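PDB 2W3Y: virulence factor, which acts as an S-palmitoylated virulence factor of a Drosophila pathogen and binds to lipid vesicles. Local coordinates for residues Ala52-His55 / Leu56-Gln59; Pro83-Lys86 / Glu87-His90; Asn99-Ile102 / Pro103-Thr107; Ser235-Thr238 / Phe239-Lys242. All coordinates share one frame; numbering follows the deposited sequence.

Contact 1 (Ala52-His55 / Leu56-Gln59)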
# COMPACT_ATOMS: atom_id res chain seq x y z
N ALA A 52 -2.53 -15.23 12.33
CA ALA A 52 -2.41 -14.79 13.70
C ALA A 52 -2.71 -15.94 14.67
O ALA A 52 -3.53 -16.79 14.37
CB ALA A 52 -3.37 -13.63 13.95
N PRO A 53 -2.01 -15.97 15.83
CA PRO A 53 -2.40 -16.88 16.90
C PRO A 53 -3.77 -16.50 17.47
O PRO A 53 -4.19 -15.35 17.36
CB PRO A 53 -1.31 -16.69 17.96
CG PRO A 53 -0.75 -15.33 17.70
CD PRO A 53 -0.83 -15.17 16.21
N LYS A 54 -4.43 -17.48 18.08
CA LYS A 54 -5.82 -17.32 18.53
C LYS A 54 -6.08 -15.99 19.23
O LYS A 54 -7.08 -15.32 18.94
CB LYS A 54 -6.24 -18.51 19.42
CG LYS A 54 -6.33 -19.85 18.66
CD LYS A 54 -5.19 -20.86 18.99
CE LYS A 54 -3.91 -20.66 18.15
NZ LYS A 54 -2.85 -19.94 18.92
N HIS A 55 -5.17 -15.58 20.11
CA HIS A 55 -5.33 -14.34 20.89
C HIS A 55 -5.07 -13.02 20.14
O HIS A 55 -5.24 -11.94 20.72
CB HIS A 55 -4.48 -14.41 22.17
CG HIS A 55 -3.01 -14.26 21.93
ND1 HIS A 55 -2.32 -13.11 22.24
CD2 HIS A 55 -2.09 -15.13 21.44
CE1 HIS A 55 -1.04 -13.26 21.94
NE2 HIS A 55 -0.88 -14.48 21.46
N LEU A 56 -4.69 -13.09 18.86
CA LEU A 56 -4.45 -11.86 18.09
C LEU A 56 -5.38 -11.70 16.88
O LEU A 56 -5.43 -10.62 16.28
CB LEU A 56 -2.96 -11.75 17.66
CG LEU A 56 -1.92 -11.50 18.77
CD1 LEU A 56 -0.50 -11.72 18.26
CD2 LEU A 56 -2.06 -10.11 19.40
N GLN A 57 -6.12 -12.76 16.54
CA GLN A 57 -7.00 -12.79 15.35
C GLN A 57 -8.05 -11.67 15.27
O GLN A 57 -8.25 -11.08 14.21
CB GLN A 57 -7.63 -14.17 15.18
CG GLN A 57 -6.59 -15.26 14.94
CD GLN A 57 -7.17 -16.59 14.49
OE1 GLN A 57 -8.06 -16.64 13.64
NE2 GLN A 57 -6.65 -17.67 15.06
N LYS A 58 -8.69 -11.38 16.41
CA LYS A 58 -9.65 -10.27 16.49
C LYS A 58 -9.00 -8.92 16.18
O LYS A 58 -9.54 -8.14 15.40
CB LYS A 58 -10.31 -10.24 17.88
CG LYS A 58 -11.22 -9.05 18.17
CD LYS A 58 -11.65 -9.06 19.64
CE LYS A 58 -12.72 -8.02 19.93
NZ LYS A 58 -13.19 -8.08 21.35
N GLN A 59 -7.87 -8.65 16.83
CA GLN A 59 -7.07 -7.43 16.63
C GLN A 59 -6.61 -7.28 15.16
O GLN A 59 -6.64 -6.19 14.61
CB GLN A 59 -5.87 -7.47 17.59
CG GLN A 59 -4.93 -6.27 17.54
CD GLN A 59 -3.95 -6.26 18.72
OE1 GLN A 59 -4.31 -6.64 19.85
NE2 GLN A 59 -2.73 -5.82 18.48
O HOH W 1 -8.58 -12.82 19.05
O HOH W 2 -7.19 -9.90 19.42
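Leu56 turns back over Pro53 in a tight reversal just before a helix: Leu56 N donates to Pro53 O at 2.8 Å with a nearly straight N-H...O angle of 167°, and Gln57 N adds a weak bond to the same oxygen. The Leu56 side chain meets two neighbours. Its CD1 touches the proline ring at Pro53 CG (3.7 Å), while the branch-point carbon CG lies over one face of the His55 ring, 4.0 Å from the centroid, a CH-pi contact offset toward the rim. CB of the buried Ala52 approaches Gln57 CG at 3.7 Å. With chi1 at -62°, Gln57 CG sits beside its own backbone N, and the extended chain runs back along Ala52 and Lys54. Two waters carry the turn into the helix: one donates to Lys54 O and accepts from Lys58 N, the other donates to His55 O and accepts from Gln59 N, each standing in for a direct i to i+4 bond. The turn joins strand 40-49 to helix 57-81; Pro53 and Leu56 rest on Val185 of strand 185-198, and Gln59 touches helix 230-235 through Ile230 and Phe234.

Contact 2 (Pro83-Lys86 / Glu87-His90)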
# COMPACT_ATOMS: atom_id res chain seq x y z
N PRO A 83 -4.72 18.89 -9.06
CA PRO A 83 -5.22 19.91 -10.02
C PRO A 83 -5.61 19.35 -11.40
O PRO A 83 -6.32 20.01 -12.17
CB PRO A 83 -4.03 20.85 -10.20
CG PRO A 83 -3.06 20.51 -9.07
CD PRO A 83 -3.29 19.06 -8.76
N SER A 84 -5.12 18.16 -11.71
CA SER A 84 -5.34 17.54 -13.01
C SER A 84 -5.27 16.03 -12.83
O SER A 84 -4.73 15.54 -11.83
CB SER A 84 -4.27 17.98 -14.01
OG SER A 84 -3.00 17.52 -13.60
N ASN A 85 -5.80 15.31 -13.81
CA ASN A 85 -5.79 13.85 -13.76
C ASN A 85 -4.39 13.28 -13.61
O ASN A 85 -4.16 12.40 -12.80
CB ASN A 85 -6.51 13.25 -14.97
CG ASN A 85 -6.81 11.77 -14.79
OD1 ASN A 85 -7.65 11.39 -13.98
ND2 ASN A 85 -6.11 10.93 -15.51
N LYS A 86 -3.44 13.82 -14.38
CA LYS A 86 -2.05 13.37 -14.31
C LYS A 86 -1.46 13.46 -12.89
O LYS A 86 -0.73 12.57 -12.45
CB LYS A 86 -1.19 14.19 -15.29
CG LYS A 86 -1.37 13.79 -16.73
CD LYS A 86 -0.45 14.61 -17.64
CE LYS A 86 -0.88 14.47 -19.10
NZ LYS A 86 -0.84 13.05 -19.52
N GLU A 87 -1.80 14.54 -12.19
CA GLU A 87 -1.30 14.81 -10.86
C GLU A 87 -1.89 13.92 -9.77
O GLU A 87 -1.30 13.81 -8.67
CB GLU A 87 -1.47 16.29 -10.53
CG GLU A 87 -0.43 17.17 -11.22
CD GLU A 87 -0.72 18.66 -11.06
OE1 GLU A 87 -0.17 19.29 -10.13
OE2 GLU A 87 -1.54 19.18 -11.86
N LYS A 88 -3.01 13.25 -10.05
CA LYS A 88 -3.48 12.16 -9.14
C LYS A 88 -2.43 11.04 -8.94
O LYS A 88 -2.45 10.33 -7.93
CB LYS A 88 -4.79 11.53 -9.64
CG LYS A 88 -5.97 12.47 -9.68
CD LYS A 88 -7.17 11.78 -10.36
CE LYS A 88 -8.19 12.79 -10.86
NZ LYS A 88 -8.95 13.41 -9.78
N TYR A 89 -1.54 10.89 -9.91
CA TYR A 89 -0.49 9.87 -9.86
C TYR A 89 0.91 10.46 -9.56
O TYR A 89 1.93 9.82 -9.81
CB TYR A 89 -0.51 9.02 -11.14
CG TYR A 89 -1.89 8.45 -11.40
CD1 TYR A 89 -2.28 7.25 -10.79
CD2 TYR A 89 -2.81 9.12 -12.20
CE1 TYR A 89 -3.56 6.73 -11.01
CE2 TYR A 89 -4.10 8.62 -12.41
CZ TYR A 89 -4.46 7.41 -11.81
OH TYR A 89 -5.73 6.91 -11.98
N HIS A 90 0.95 11.67 -9.00
CA HIS A 90 2.22 12.30 -8.62
C HIS A 90 2.51 11.95 -7.18
O HIS A 90 1.76 12.36 -6.28
CB HIS A 90 2.18 13.83 -8.82
CG HIS A 90 2.36 14.26 -10.24
ND1 HIS A 90 2.58 15.57 -10.59
CD2 HIS A 90 2.36 13.55 -11.39
CE1 HIS A 90 2.70 15.65 -11.91
NE2 HIS A 90 2.57 14.44 -12.42
O HOH W 3 -7.51 8.52 -13.70
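Two torsions bring Ser84 and Glu87 together: chi1 of 64° sets Ser84 OG between its backbone N and carbonyl carbon, and chi1 of -76° lays Glu87 CG beside its own N, from where the extended chain reaches back toward the start of the loop. Ser84 OG donates to Glu87 OE2 at 2.8 Å; Glu87 OE2 accepts through its anti lone pair, the one turned away from OE1. The carboxylate also lies against the Pro83 ring, with OE1 3.3 Å from Pro83 CG, and the two side chains cross at about a right angle. The hydroxyl and the proline carbons thus limit how the carboxylate can rotate.

Backbone bonds coil the loop beneath them. Tyr89 N donates to Lys86 O at 3.2 Å and Lys88 N to Asn85 O at 3.1 Å; Ser84 O receives weak bonds from Glu87 N and Lys88 N. Lys88 CE passes Asn85 OD1 at 3.5 Å, while its NZ bonds to Asn79. A water donates to both Asn85 OD1 and Tyr89 OH, lying in the plane of the tyrosine ring at its edge.

The loop links helix 57-81 to helix 91-105, with His90 at the N-cap position of the latter. Asp39 receives Lys86 NZ in a salt bridge and Asn85 ND2 in a hydrogen bond, Tyr89 OH bonds to Pro34 O, and the tyrosine side chain touches Ser37 of strand 36-37 and Leu169 of strand 166-179.

Contact 3 (Asn99-Ile102 / Pro103-Thr107)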
# COMPACT_ATOMS: atom_id res chain seq x y z
N ASN A 99 2.08 12.75 5.22
CA ASN A 99 2.79 13.52 6.25
C ASN A 99 1.83 14.24 7.23
O ASN A 99 2.26 14.76 8.25
CB ASN A 99 3.73 14.55 5.62
CG ASN A 99 5.02 13.92 5.08
OD1 ASN A 99 5.45 12.84 5.51
ND2 ASN A 99 5.65 14.61 4.14
N GLN A 100 0.55 14.25 6.90
CA GLN A 100 -0.48 14.78 7.78
C GLN A 100 -1.09 13.68 8.64
O GLN A 100 -1.32 13.89 9.84
CB GLN A 100 -1.55 15.52 6.98
CG GLN A 100 -1.05 16.77 6.27
CD GLN A 100 -0.46 17.80 7.22
OE1 GLN A 100 0.70 18.18 7.09
NE2 GLN A 100 -1.27 18.27 8.17
N LEU A 101 -1.31 12.50 8.05
CA LEU A 101 -1.85 11.33 8.75
C LEU A 101 -0.90 10.71 9.78
O LEU A 101 -1.33 10.33 10.88
CB LEU A 101 -2.27 10.22 7.73
CG LEU A 101 -3.44 10.52 6.80
CD1 LEU A 101 -3.62 9.45 5.71
CD2 LEU A 101 -4.76 10.76 7.56
N ILE A 102 0.37 10.60 9.42
CA ILE A 102 1.38 9.85 10.19
C ILE A 102 1.62 10.36 11.64
O ILE A 102 1.54 9.58 12.58
CB ILE A 102 2.73 9.66 9.38
CG1 ILE A 102 2.50 8.87 8.07
CG2 ILE A 102 3.86 9.02 10.23
CD1 ILE A 102 1.81 7.53 8.21
N PRO A 103 1.91 11.67 11.81
CA PRO A 103 2.09 12.22 13.17
C PRO A 103 0.84 12.05 14.05
O PRO A 103 0.95 11.84 15.27
CB PRO A 103 2.34 13.70 12.91
CG PRO A 103 2.83 13.78 11.53
CD PRO A 103 2.10 12.71 10.78
N ALA A 104 -0.33 12.09 13.41
CA ALA A 104 -1.62 12.02 14.09
C ALA A 104 -1.98 10.65 14.66
O ALA A 104 -2.45 10.56 15.79
CB ALA A 104 -2.72 12.51 13.15
N PHE A 105 -1.75 9.59 13.88
CA PHE A 105 -2.26 8.26 14.22
C PHE A 105 -1.21 7.15 14.22
O PHE A 105 -1.51 5.99 14.50
CB PHE A 105 -3.37 7.85 13.25
CG PHE A 105 -4.48 8.86 13.12
CD1 PHE A 105 -5.42 9.00 14.13
CD2 PHE A 105 -4.60 9.63 11.98
CE1 PHE A 105 -6.46 9.91 14.01
CE2 PHE A 105 -5.63 10.56 11.84
CZ PHE A 105 -6.57 10.70 12.85
N PHE A 106 0.03 7.49 13.89
CA PHE A 106 1.04 6.46 13.65
C PHE A 106 2.33 6.72 14.42
O PHE A 106 2.54 7.80 14.99
CB PHE A 106 1.35 6.35 12.15
CG PHE A 106 0.18 5.88 11.31
CD1 PHE A 106 0.08 4.56 10.92
CD2 PHE A 106 -0.81 6.77 10.90
CE1 PHE A 106 -1.00 4.11 10.15
CE2 PHE A 106 -1.89 6.35 10.14
CZ PHE A 106 -1.98 5.01 9.77
N THR A 107 3.20 5.73 14.41
CA THR A 107 4.48 5.84 15.09
C THR A 107 5.58 5.30 14.17
O THR A 107 5.28 4.83 13.06
CB THR A 107 4.41 5.14 16.47
OG1 THR A 107 5.61 5.41 17.22
CG2 THR A 107 4.18 3.64 16.35
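Ile102 and Phe106 meet at about a right angle, the isoleucine tip resting on the flat of the ring. Ile102 CD1 is the bump: it stands 3.7 Å above the ring plane and 4.1 Å from the centroid, 25° off the normal, so this CH-pi contact falls toward the rim. Chi1 (-61°) puts Ile102 CG1 beside the backbone N, and chi2 (-54°) then turns CD1 onto the ring. Leu101 O meets the same ring differently, at its edge and in its plane, 3.6 Å from Phe106 CD2.

Pro103 fits into the preceding turn through its CD, which lies 3.3 Å from Asn99 O, in the place where an N-H would otherwise point. The short 3.4 Å from Pro103 CD to Ile102 CB owes largely to the peptide link between the two residues. Ala104 CB lies against Leu101 O and covers one face of the Phe105 ring, offset toward its rim. Leu101 CD2 reaches Phe105 CE2 at 4.4 Å, beyond the rim of the ring. Around the helix end, Phe105 packs with Phe70 and Phe246, while Phe106 meets Phe70 edge-to-face and also contacts Phe191.

Two backbone bonds close the final turn: Phe105 N to Leu101 O at 3.1 Å and Phe106 N to Ile102 O at 2.9 Å. Proline withholds the N-H that Asn99 O would take, and the helix kinks there; the last turn is therefore held by the bonds to Leu101 O and Ile102 O and by the apolar rings. The chain can then leave the helical pattern at Phe106 and join strand 106-107, where Thr107 pairs with Thr227.

Contact 4 (Ser235-Thr238 / Phe239-Lys242)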
# COMPACT_ATOMS: atom_id res chain seq x y z
N SER A 235 -6.86 0.23 23.87
CA SER A 235 -6.74 0.51 25.30
C SER A 235 -7.22 1.91 25.70
O SER A 235 -7.62 2.13 26.85
CB SER A 235 -5.31 0.27 25.80
OG SER A 235 -4.44 1.32 25.41
N ASN A 236 -7.20 2.83 24.75
CA ASN A 236 -7.48 4.23 25.01
C ASN A 236 -8.74 4.65 24.26
O ASN A 236 -8.71 4.91 23.05
CB ASN A 236 -6.27 5.07 24.59
CG ASN A 236 -6.38 6.53 24.97
OD1 ASN A 236 -7.46 7.10 25.04
ND2 ASN A 236 -5.24 7.16 25.20
N GLU A 237 -9.86 4.72 24.99
CA GLU A 237 -11.17 4.99 24.39
C GLU A 237 -11.25 6.34 23.67
O GLU A 237 -11.95 6.46 22.66
CB GLU A 237 -12.29 4.90 25.44
CG GLU A 237 -12.37 3.57 26.21
CD GLU A 237 -13.03 2.43 25.43
OE1 GLU A 237 -13.23 2.56 24.19
OE2 GLU A 237 -13.34 1.39 26.06
N THR A 238 -10.54 7.34 24.18
CA THR A 238 -10.57 8.68 23.59
C THR A 238 -9.70 8.76 22.32
O THR A 238 -9.93 9.59 21.46
CB THR A 238 -10.17 9.80 24.61
OG1 THR A 238 -8.75 9.96 24.64
CG2 THR A 238 -10.69 9.48 26.01
N PHE A 239 -8.71 7.88 22.23
CA PHE A 239 -7.94 7.73 20.99
C PHE A 239 -8.73 6.91 19.95
O PHE A 239 -8.77 7.28 18.77
CB PHE A 239 -6.56 7.10 21.24
CG PHE A 239 -5.74 6.89 19.99
CD1 PHE A 239 -5.18 7.98 19.32
CD2 PHE A 239 -5.54 5.61 19.48
CE1 PHE A 239 -4.43 7.79 18.16
CE2 PHE A 239 -4.79 5.41 18.33
CZ PHE A 239 -4.23 6.50 17.66
N LYS A 240 -9.36 5.82 20.39
CA LYS A 240 -10.28 5.05 19.54
C LYS A 240 -11.34 5.96 18.90
O LYS A 240 -11.69 5.79 17.73
CB LYS A 240 -10.93 3.92 20.35
CG LYS A 240 -11.96 3.10 19.60
CD LYS A 240 -12.20 1.77 20.29
CE LYS A 240 -13.54 1.15 19.90
NZ LYS A 240 -13.70 0.87 18.44
N LYS A 241 -11.83 6.93 19.68
CA LYS A 241 -12.86 7.86 19.21
C LYS A 241 -12.40 8.86 18.16
O LYS A 241 -13.12 9.12 17.20
CB LYS A 241 -13.54 8.60 20.37
CG LYS A 241 -14.61 7.78 21.06
CD LYS A 241 -15.55 8.66 21.89
CE LYS A 241 -14.93 9.12 23.20
NZ LYS A 241 -15.99 9.59 24.15
N LYS A 242 -11.21 9.44 18.33
CA LYS A 242 -10.72 10.37 17.31
C LYS A 242 -10.41 9.66 15.98
O LYS A 242 -10.68 10.20 14.92
CB LYS A 242 -9.58 11.29 17.78
CG LYS A 242 -8.22 10.63 18.01
CD LYS A 242 -7.10 11.70 18.07
CE LYS A 242 -6.34 11.81 16.74
NZ LYS A 242 -5.88 13.17 16.38
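Side-chain capping comes first, from Asn236 across to Phe239. Asn236 OD1 accepts from Phe239 N at 3.2 Å with an N-H...O angle of 148°, the donor standing well above the amide plane. Thr238 OG1 donates to the same oxygen at 3.2 Å from the same face, close to the amide plane, and Thr238 N adds a weak bond. The torsions explain this convergence: Asn236 CG is anti to its backbone N (chi1 -173°), which swings the amide over the first turn, and Thr238 OG1 lies between its own N and carbonyl carbon, facing the amide oxygen.

The main-chain bonds continue the coil. Lys240 N reaches Asn236 O at 2.9 Å in an almost straight bond, Lys241 N binds Glu237 O at 3.0 Å, and Lys242 N to Thr238 O is weak.

Van der Waals contact is modest: the amide carbon Asn236 CG lies 3.8 Å from Phe239 CB, with the amide and ring planes 60° apart, while the phenyl group itself leads away from the turn.

Charged chains run alongside rather than pair. Glu237 and Lys240 point the same way and Glu237 OE1 passes Lys240 CD at 4.1 Å, but OE1 and NZ remain 6.0 Å apart; Lys240 NZ instead bonds to Tyr233 OH and forms a long, weak ion pair with Asp244. At that distance any attraction between the charges of Glu237 and Lys240 is probably weak.

The whole is a classic asparagine N-cap: the Asn236 side chain takes up N-H groups at the start of helix 237-250, immediately after the short helix 230-235.

Contacts 3 and 4 are the pair that touch: their centres are 15 Å apart, and Phe105 CE1 meets Lys242 CE at 3.3 Å, so the end of helix 91-105 packs against the first turns of helix 237-250. Contact 1 leads into helix 57-81 and contact 2 lies in the loop just after it, on opposite sides of the chain's centre with centres 39 Å apart. Contact 2 precedes helix 91-105, whose far end is contact 3, 23 Å away between centres. Contact 1 comes within about 8 Å of contact 4 at the nearest atoms without touching it. The bound palmitic acid lies about 14 Å from the Tyr89 side chain of contact 2, too far for direct contact.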